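Putative immunoglobulin A1 protease (Bacteroides ovatus, PDB 3N6Z) probably acts as a hydrolase, perhaps cleaving immunoglobulin A1, and is built largely as a parallel beta-helix. Local coordinates at residues 56-61 and 120-125; 37-42 and 62-67; 267-272 and 335-340. One frame throughout, in Å; residues are numbered along the deposited sequence. Where two conformers were deposited one is given.

Contact 1 of 3, residues 56-61 and 120-125; sequences TQIRNM and PSFFGV
With CG of Phe122 opposite the backbone N (chi1 -166°), the ring extends from the loop 120-125 until its CZ end meets both Ile58 and Met61. Met61 is a selenomethionine whose CG is anti to the carbonyl carbon (chi1 -66°); the chain, extended at chi2, carries SE to that end of the ring, and the bend at chi3 turns only CE. The far corner of the ring does most of the touching: Phe122 CZ lies 3.8 Å from Ile58 CD1 and also 3.8 Å from Met61 SE. The two approaches differ. Ile58 CD1 sits at the ring edge, close to its plane, and is 4.0 Å from Phe122 CE1. The Met61 and Phe122 side chains cross at about a right angle, with Met61 SE 5.0 Å from the Phe122 ring centroid and 65° off the normal, an oblique Met-aromatic contact. Behind the contact, Phe122 CD2 stands 3.5 Å above the plane of the Phe123 ring, over its centre, while Trp87 stacks on Phe122. The loop is tightened by an ST motif, in which Gly124 N donates to Ser121 OG at 2.8 Å. A type I turn runs on from helix 55-58, from Ile58 to Met61. Both residues also touch Ile52; Ile58 and Phe122 share Ile109. This buried apolar cluster, joining short helical elements to the first coils of a stacked parallel fold, is consistent with the capped end of a beta-helix.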
loop_
_atom_site.group_PDB
_atom_site.type_symbol
_atom_site.label_atom_id
_atom_site.label_comp_id
_atom_site.label_asym_id
_atom_site.label_seq_id
_atom_site.Cartn_x
_atom_site.Cartn_y
_atom_site.Cartn_z
ATOM N N THR A 56 -20.614 9.699 -4.734
ATOM C CA THR A 56 -20.684 10.815 -5.670
ATOM C C THR A 56 -19.730 11.915 -5.180
ATOM O O THR A 56 -18.970 12.509 -5.961
ATOM C CB THR A 56 -22.084 11.360 -5.770
ATOM O OG1 THR A 56 -22.972 10.317 -6.168
ATOM C CG2 THR A 56 -22.162 12.506 -6.788
ATOM N N GLN A 57 -19.737 12.149 -3.873
ATOM C CA GLN A 57 -18.796 13.093 -3.275
ATOM C C GLN A 57 -17.333 12.636 -3.426
ATOM O O GLN A 57 -16.441 13.459 -3.662
ATOM C CB GLN A 57 -19.181 13.401 -1.827
ATOM C CG GLN A 57 -20.511 14.151 -1.700
ATOM C CD GLN A 57 -20.931 14.434 -0.278
ATOM O OE1 GLN A 57 -20.259 14.081 0.647
ATOM N NE2 GLN A 57 -22.097 15.033 -0.112
ATOM N N ILE A 58 -17.054 11.354 -3.254
ATOM C CA ILE A 58 -15.695 10.901 -3.428
ATOM C C ILE A 58 -15.209 11.133 -4.868
ATOM O O ILE A 58 -14.020 11.432 -5.094
ATOM C CB ILE A 58 -15.468 9.429 -2.935
ATOM C CG1 ILE A 58 -14.088 9.284 -2.282
ATOM C CG2 ILE A 58 -15.662 8.422 -4.026
ATOM C CD1 ILE A 58 -13.922 7.979 -1.505
ATOM N N ARG A 59 -16.123 11.070 -5.825
ATOM C CA ARG A 59 -15.809 11.370 -7.222
ATOM C C ARG A 59 -15.605 12.864 -7.487
ATOM O O ARG A 59 -15.103 13.218 -8.534
ATOM C CB ARG A 59 -16.865 10.768 -8.143
ATOM C CG ARG A 59 -16.795 9.239 -8.137
ATOM C CD ARG A 59 -18.048 8.573 -8.660
ATOM N NE ARG A 59 -18.262 8.958 -10.044
ATOM C CZ ARG A 59 -19.346 9.608 -10.487
ATOM N NH1 ARG A 59 -20.398 9.853 -9.691
ATOM N NH2 ARG A 59 -19.399 9.973 -11.753
ATOM N N ASN A 60 -15.930 13.724 -6.541
ATOM C CA ASN A 60 -15.665 15.162 -6.655
ATOM C C ASN A 60 -14.274 15.566 -6.172
ATOM O O ASN A 60 -13.865 16.709 -6.369
ATOM C CB ASN A 60 -16.737 16.020 -5.946
ATOM C CG ASN A 60 -18.107 15.914 -6.613
ATOM O OD1 ASN A 60 -18.196 15.715 -7.842
ATOM N ND2 ASN A 60 -19.178 16.048 -5.812
HETATM N N MSE A 61 -13.523 14.633 -5.554
HETATM C CA MSE A 61 -12.188 14.974 -5.047
HETATM C C MSE A 61 -11.330 15.578 -6.167
HETATM O O MSE A 61 -10.614 16.549 -5.942
HETATM C CB MSE A 61 -11.475 13.764 -4.461
HETATM C CG MSE A 61 -12.129 13.205 -3.213
HETATM SE SE MSE A 61 -11.246 11.615 -2.574
HETATM C CE MSE A 61 -9.554 12.457 -2.056
ATOM N N PRO A 120 -3.091 3.351 -12.077
ATOM C CA PRO A 120 -4.381 2.942 -11.520
ATOM C C PRO A 120 -4.259 2.522 -10.048
ATOM O O PRO A 120 -3.466 1.645 -9.714
ATOM C CB PRO A 120 -4.801 1.765 -12.407
ATOM C CG PRO A 120 -4.012 1.878 -13.640
ATOM C CD PRO A 120 -2.758 2.618 -13.314
ATOM N N SER A 121 -5.065 3.155 -9.208
ATOM C CA SER A 121 -4.986 3.164 -7.775
ATOM C C SER A 121 -5.849 4.326 -7.286
ATOM O O SER A 121 -6.358 5.123 -8.084
ATOM C CB SER A 121 -3.543 3.389 -7.284
ATOM O OG SER A 121 -3.055 4.664 -7.653
ATOM N N PHE A 122 -5.985 4.473 -5.958
ATOM C CA PHE A 122 -6.785 5.558 -5.450
ATOM C C PHE A 122 -6.081 6.907 -5.714
ATOM O O PHE A 122 -6.650 7.780 -6.376
ATOM C CB PHE A 122 -7.133 5.348 -3.963
ATOM C CG PHE A 122 -8.233 6.251 -3.472
ATOM C CD1 PHE A 122 -9.563 6.014 -3.787
ATOM C CD2 PHE A 122 -7.935 7.327 -2.682
ATOM C CE1 PHE A 122 -10.586 6.862 -3.338
ATOM C CE2 PHE A 122 -8.951 8.153 -2.210
ATOM C CZ PHE A 122 -10.265 7.894 -2.531
ATOM N N PHE A 123 -4.849 7.063 -5.227
ATOM C CA PHE A 123 -4.127 8.340 -5.271
ATOM C C PHE A 123 -3.227 8.508 -6.494
ATOM O O PHE A 123 -2.899 9.658 -6.850
ATOM C CB PHE A 123 -3.301 8.576 -4.019
ATOM C CG PHE A 123 -4.106 8.718 -2.771
ATOM C CD1 PHE A 123 -4.926 9.811 -2.563
ATOM C CD2 PHE A 123 -4.075 7.735 -1.807
ATOM C CE1 PHE A 123 -5.689 9.923 -1.425
ATOM C CE2 PHE A 123 -4.814 7.841 -0.639
ATOM C CZ PHE A 123 -5.624 8.947 -0.449
ATOM N N GLY A 124 -2.728 7.398 -7.074
ATOM C CA GLY A 124 -1.761 7.486 -8.170
ATOM C C GLY A 124 -0.349 7.725 -7.671
ATOM O O GLY A 124 0.476 6.790 -7.650
ATOM N N VAL A 125 -0.115 8.945 -7.219
ATOM C CA VAL A 125 1.112 9.348 -6.535
ATOM C C VAL A 125 0.668 10.122 -5.294
ATOM O O VAL A 125 0.024 11.161 -5.442
ATOM C CB VAL A 125 2.043 10.223 -7.412
ATOM C CG1 VAL A 125 3.224 10.763 -6.574
ATOM C CG2 VAL A 125 2.505 9.435 -8.660
#

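Contact 2 of 3, residues 37-42 and 62-67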
loop_
_atom_site.group_PDB
_atom_site.type_symbol
_atom_site.label_atom_id
_atom_site.label_comp_id
_atom_site.label_asym_id
_atom_site.label_seq_id
_atom_site.Cartn_x
_atom_site.Cartn_y
_atom_site.Cartn_z
ATOM N N GLY A 37 -21.367 22.619 -2.473
ATOM C CA GLY A 37 -22.161 21.411 -2.434
ATOM C C GLY A 37 -21.561 20.163 -3.048
ATOM O O GLY A 37 -22.220 19.131 -3.125
ATOM N N LEU A 38 -20.347 20.259 -3.566
ATOM C CA LEU A 38 -19.630 19.056 -4.017
ATOM C C LEU A 38 -19.339 18.095 -2.867
ATOM O O LEU A 38 -19.192 16.897 -3.109
ATOM C CB LEU A 38 -18.309 19.439 -4.714
ATOM C CG LEU A 38 -18.393 20.185 -6.045
ATOM C CD1 LEU A 38 -16.951 20.498 -6.546
ATOM C CD2 LEU A 38 -19.143 19.403 -7.029
ATOM N N PHE A 39 -19.265 18.625 -1.643
ATOM C CA PHE A 39 -19.018 17.856 -0.414
ATOM C C PHE A 39 -20.060 18.264 0.624
ATOM O O PHE A 39 -20.737 19.297 0.486
ATOM C CB PHE A 39 -17.600 18.117 0.119
ATOM C CG PHE A 39 -16.555 17.708 -0.876
ATOM C CD1 PHE A 39 -16.135 16.372 -0.940
ATOM C CD2 PHE A 39 -16.080 18.599 -1.807
ATOM C CE1 PHE A 39 -15.249 15.989 -1.895
ATOM C CE2 PHE A 39 -15.181 18.196 -2.756
ATOM C CZ PHE A 39 -14.777 16.899 -2.812
ATOM N N GLU A 40 -20.153 17.480 1.683
ATOM C CA GLU A 40 -21.113 17.765 2.761
ATOM C C GLU A 40 -20.799 19.108 3.414
ATOM O O GLU A 40 -21.716 19.873 3.756
ATOM C CB GLU A 40 -21.114 16.642 3.818
ATOM C CG GLU A 40 -21.799 16.951 5.184
ATOM C CD GLU A 40 -23.307 17.186 5.129
ATOM O OE1 GLU A 40 -23.973 16.820 4.138
ATOM O OE2 GLU A 40 -23.842 17.742 6.121
ATOM N N LYS A 41 -19.516 19.384 3.605
ATOM C CA LYS A 41 -19.034 20.615 4.220
ATOM C C LYS A 41 -17.523 20.699 3.984
ATOM O O LYS A 41 -16.913 19.745 3.474
ATOM C CB LYS A 41 -19.352 20.679 5.722
ATOM C CG LYS A 41 -18.694 19.628 6.563
ATOM C CD LYS A 41 -19.074 19.740 8.054
ATOM C CE LYS A 41 -18.301 18.728 8.900
ATOM N NZ LYS A 41 -18.583 18.779 10.381
ATOM N N GLY A 42 -16.915 21.812 4.395
ATOM C CA GLY A 42 -15.475 22.021 4.332
ATOM C C GLY A 42 -15.003 22.813 3.135
ATOM O O GLY A 42 -15.766 23.112 2.208
ATOM N N ARG A 62 -11.345 14.952 -7.336
ATOM C CA ARG A 62 -10.466 15.404 -8.422
ATOM C C ARG A 62 -10.721 16.850 -8.825
ATOM O O ARG A 62 -9.806 17.564 -9.266
ATOM C CB ARG A 62 -10.618 14.494 -9.621
ATOM C CG ARG A 62 -11.997 14.446 -10.213
ATOM C CD ARG A 62 -11.803 13.670 -11.522
ATOM N NE ARG A 62 -12.721 12.596 -11.747
ATOM C CZ ARG A 62 -12.449 11.457 -12.419
ATOM N NH1 ARG A 62 -11.209 11.112 -12.887
ATOM N NH2 ARG A 62 -13.455 10.612 -12.569
ATOM N N SER A 63 -11.953 17.318 -8.632
ATOM C CA SER A 63 -12.374 18.658 -9.068
ATOM C C SER A 63 -11.851 19.765 -8.154
ATOM O O SER A 63 -11.892 20.913 -8.524
ATOM C CB SER A 63 -13.903 18.706 -9.130
ATOM O OG SER A 63 -14.429 17.588 -9.875
ATOM N N VAL A 64 -11.414 19.406 -6.940
ATOM C CA VAL A 64 -11.024 20.420 -5.940
ATOM C C VAL A 64 -9.554 20.332 -5.517
ATOM O O VAL A 64 -9.091 21.064 -4.631
ATOM C CB VAL A 64 -11.969 20.373 -4.698
ATOM C CG1 VAL A 64 -13.387 20.777 -5.072
ATOM C CG2 VAL A 64 -11.866 19.022 -3.975
ATOM N N LEU A 65 -8.779 19.469 -6.181
ATOM C CA LEU A 65 -7.321 19.424 -6.003
ATOM C C LEU A 65 -6.693 20.760 -6.460
ATOM O O LEU A 65 -7.237 21.442 -7.347
ATOM C CB LEU A 65 -6.724 18.263 -6.746
ATOM C CG LEU A 65 -7.176 16.864 -6.276
ATOM C CD1 LEU A 65 -6.603 15.789 -7.202
ATOM C CD2 LEU A 65 -6.810 16.597 -4.767
ATOM N N LYS A 66 -5.583 21.135 -5.854
ATOM C CA LYS A 66 -4.895 22.409 -6.135
ATOM C C LYS A 66 -3.406 22.154 -6.329
ATOM O O LYS A 66 -2.734 21.560 -5.483
ATOM C CB LYS A 66 -5.124 23.402 -5.005
ATOM C CG LYS A 66 -6.569 23.844 -4.840
ATOM C CD LYS A 66 -6.820 24.720 -3.622
ATOM C CE LYS A 66 -6.237 26.089 -3.773
ATOM N NZ LYS A 66 -6.604 26.937 -2.562
ATOM N N SER A 67 -2.889 22.579 -7.476
ATOM C CA SER A 67 -1.480 22.402 -7.811
ATOM C C SER A 67 -0.520 23.164 -6.876
ATOM O O SER A 67 0.624 22.771 -6.693
ATOM C CB SER A 67 -1.239 22.818 -9.272
ATOM O OG SER A 67 -1.465 24.205 -9.480
#
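Leu38 meets helix 61-64 first: its CD1 branch runs past Val64 in the opposite direction and comes to rest 3.9 Å from Val64 CG1. The same methyl, Leu38 CD1, comes within 4.4 Å of Ser63 CB. Ser12 and Pro17 also touch this leucine, and its carbonyl O takes a hydrogen bond from Asn60 ND2. Phe39 carries the closer approach. With CG anti to the carbonyl carbon (chi1 -61°), the Phe39 side chain and that of Val64 come from opposite directions, and one corner of the ring enters the fork of the two methyls: Phe39 CE2 is 3.6 Å from Val64 CG2 and 3.9 Å from Val64 CG1. CG1 lies in the plane of the ring at its edge; CG2, also 3.8 Å from Phe39 CZ, approaches obliquely. An alanine in place of Val64 removes both methyls, which would probably leave a gap at the Phe39 corner and leave Leu38 CD1 without its main apolar neighbour on this helix. The ring stacks on Tyr50 and touches Ile52 and Phe73, and Val64 reaches Tyr50 and Phe73 too, so the pair lies against strands 50-52 and 71-75, the beginning of the parallel beta-helix, with Ala35 of helix 33-37 on Val64 as well. From Glu40 the chain leaves the interface: the backbones of Glu40 and Lys41 bond to Met51, which ties the loop to strand 50-52, and Gly42 N donates to Asp33 OD1 at the preceding helix.

Contact 3 of 3, residues 267-272 and 335-340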
loop_
_atom_site.group_PDB
_atom_site.type_symbol
_atom_site.label_atom_id
_atom_site.label_comp_id
_atom_site.label_asym_id
_atom_site.label_seq_id
_atom_site.Cartn_x
_atom_site.Cartn_y
_atom_site.Cartn_z
ATOM N N ASN A 267 9.374 -4.748 12.881
ATOM C CA ASN A 267 8.140 -5.185 13.518
ATOM C C ASN A 267 7.061 -5.452 12.482
ATOM O O ASN A 267 6.016 -4.816 12.462
ATOM C CB ASN A 267 7.662 -4.152 14.545
ATOM C CG ASN A 267 8.661 -3.948 15.637
ATOM O OD1 ASN A 267 9.187 -2.816 15.856
ATOM N ND2 ASN A 267 8.941 -4.990 16.337
ATOM N N SER A 268 7.340 -6.402 11.609
ATOM C CA SER A 268 6.479 -6.761 10.489
ATOM C C SER A 268 6.424 -8.251 10.301
ATOM O O SER A 268 7.276 -9.008 10.809
ATOM C CB SER A 268 6.925 -6.014 9.224
ATOM O OG SER A 268 6.737 -4.576 9.398
ATOM N N ALA A 269 5.401 -8.718 9.590
ATOM C CA ALA A 269 5.210 -10.157 9.436
ATOM C C ALA A 269 4.622 -10.542 8.074
ATOM O O ALA A 269 3.705 -9.875 7.549
ATOM C CB ALA A 269 4.280 -10.701 10.545
ATOM N N ALA A 270 5.121 -11.642 7.525
ATOM C CA ALA A 270 4.613 -12.225 6.291
ATOM C C ALA A 270 3.695 -13.389 6.624
ATOM O O ALA A 270 4.100 -14.319 7.340
ATOM C CB ALA A 270 5.781 -12.697 5.386
ATOM N N TRP A 271 2.497 -13.356 6.081
ATOM C CA TRP A 271 1.523 -14.421 6.269
ATOM C C TRP A 271 0.850 -14.780 4.959
ATOM O O TRP A 271 -0.257 -15.341 4.939
ATOM C CB TRP A 271 0.536 -14.020 7.378
ATOM C CG TRP A 271 -0.104 -15.090 8.158
ATOM C CD1 TRP A 271 -0.368 -16.371 7.770
ATOM C CD2 TRP A 271 -0.646 -14.945 9.473
ATOM N NE1 TRP A 271 -0.986 -17.052 8.802
ATOM C CE2 TRP A 271 -1.180 -16.195 9.848
ATOM C CE3 TRP A 271 -0.710 -13.885 10.375
ATOM C CZ2 TRP A 271 -1.807 -16.403 11.097
ATOM C CZ3 TRP A 271 -1.312 -14.083 11.602
ATOM C CH2 TRP A 271 -1.860 -15.334 11.949
ATOM N N SER A 272 1.552 -14.546 3.846
ATOM C CA SER A 272 1.071 -14.828 2.495
ATOM C C SER A 272 1.797 -16.027 1.890
ATOM O O SER A 272 2.999 -16.191 2.081
ATOM C CB SER A 272 1.336 -13.621 1.589
ATOM O OG SER A 272 0.647 -12.483 2.039
ATOM N N GLU A 335 -0.510 -18.655 16.333
ATOM C CA GLU A 335 -0.846 -18.138 17.657
ATOM C C GLU A 335 0.179 -17.097 18.099
ATOM O O GLU A 335 -0.179 -16.018 18.595
ATOM C CB GLU A 335 -0.934 -19.260 18.698
ATOM C CG GLU A 335 -1.355 -18.766 20.094
ATOM C CD GLU A 335 -1.222 -19.836 21.200
ATOM O OE1 GLU A 335 -1.002 -21.033 20.887
ATOM O OE2 GLU A 335 -1.318 -19.455 22.392
ATOM N N GLU A 336 1.457 -17.409 17.893
ATOM C CA GLU A 336 2.518 -16.447 18.204
ATOM C C GLU A 336 2.368 -15.153 17.419
ATOM O O GLU A 336 2.545 -14.068 17.976
ATOM C CB GLU A 336 3.893 -17.058 17.981
ATOM C CG GLU A 336 4.185 -18.174 19.013
ATOM C CD GLU A 336 5.260 -19.176 18.604
ATOM O OE1 GLU A 336 5.794 -19.136 17.456
ATOM O OE2 GLU A 336 5.572 -20.056 19.454
ATOM N N LEU A 337 2.112 -15.275 16.131
ATOM C CA LEU A 337 1.960 -14.069 15.279
ATOM C C LEU A 337 0.801 -13.205 15.698
ATOM O O LEU A 337 0.904 -11.990 15.692
ATOM C CB LEU A 337 1.765 -14.431 13.825
ATOM C CG LEU A 337 2.963 -14.747 13.008
ATOM C CD1 LEU A 337 2.542 -15.010 11.566
ATOM C CD2 LEU A 337 4.044 -13.626 13.080
ATOM N N GLY A 338 -0.303 -13.829 16.097
ATOM C CA GLY A 338 -1.439 -13.049 16.599
ATOM C C GLY A 338 -1.047 -12.197 17.788
ATOM O O GLY A 338 -1.423 -11.031 17.847
ATOM N N ASN A 339 -0.313 -12.786 18.739
ATOM C CA ASN A 339 0.245 -12.063 19.908
ATOM C C ASN A 339 1.126 -10.936 19.498
ATOM O O ASN A 339 1.036 -9.818 20.001
ATOM C CB ASN A 339 1.158 -12.970 20.789
ATOM C CG ASN A 339 0.392 -13.988 21.614
ATOM O OD1 ASN A 339 -0.834 -13.924 21.760
ATOM N ND2 ASN A 339 1.130 -14.965 22.147
ATOM N N ILE A 340 2.047 -11.248 18.585
ATOM C CA ILE A 340 3.047 -10.288 18.156
ATOM C C ILE A 340 2.390 -9.065 17.499
ATOM O O ILE A 340 2.707 -7.912 17.821
ATOM C CB ILE A 340 4.089 -10.955 17.205
ATOM C CG1 ILE A 340 4.975 -11.954 17.999
ATOM C CG2 ILE A 340 4.939 -9.918 16.493
ATOM C CD1 ILE A 340 5.762 -12.887 17.093
#
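Leu337 lays one methyl on the indole of Trp271 and turns the other to Ala269. Its CD1 is over a face of the six-membered ring, 3.9 Å from the ring centroid and 21° off the normal, a CH-pi contact shifted toward the rim. The closest ring atom is Trp271 CE3, 3.6 Å from Leu337 CD1. Farther along the same ring, Leu337 CB comes within 3.8 Å of Trp271 CZ3: the two side chains pass in opposite directions, so that CB as well as CD1 lies on the ring. The other branch, Leu337 CD2, rests 3.9 Å from Ala269 CB, whose small side chain lets the leucine come close to strand 268-270. Leu337 CG stands opposite its carbonyl carbon, and the extended chi2 (-177°) then parts the methyls, CD1 to the indole and CD2 to Ala269. In the next shell, Tyr356 meets the indole with the planes at about 60°, Tyr240, Pro357 and Cys302 touch it as well, and Ala334 and Ile341 reach it from the helix that carries Leu337. That helix is held by its own backbone bonds, such as Ile340 N to Glu336 O at 2.9 Å. Helix 334-344 thus packs against a face of the parallel sheet, with Leu337 also on Tyr300 and Cys302 of strand 299-302, and strand 268-270 running between that strand and 237-239.

Contacts 1 and 2 are neighbours, their centres about 11 Å apart, and lie on helices that follow each other in the chain, 55-58 for contact 1 and 61-64 for contact 2; Gln57 of the one packs on Phe39 of the other. Their segments alternate along the chain in the order 37-42, 56-61, 62-67, 120-125, consistent with interleaved pieces closing the N-terminal end of the beta-helix. Contact 3 comes later in the chain, on the opposite side of its centre: its centre is about 32 Å from that of contact 1 and 39 Å from that of contact 2. There the C-terminal helix 334-344 returns to a flank of the stacked strands. Helical elements thus cover the beta-helix in two separate places.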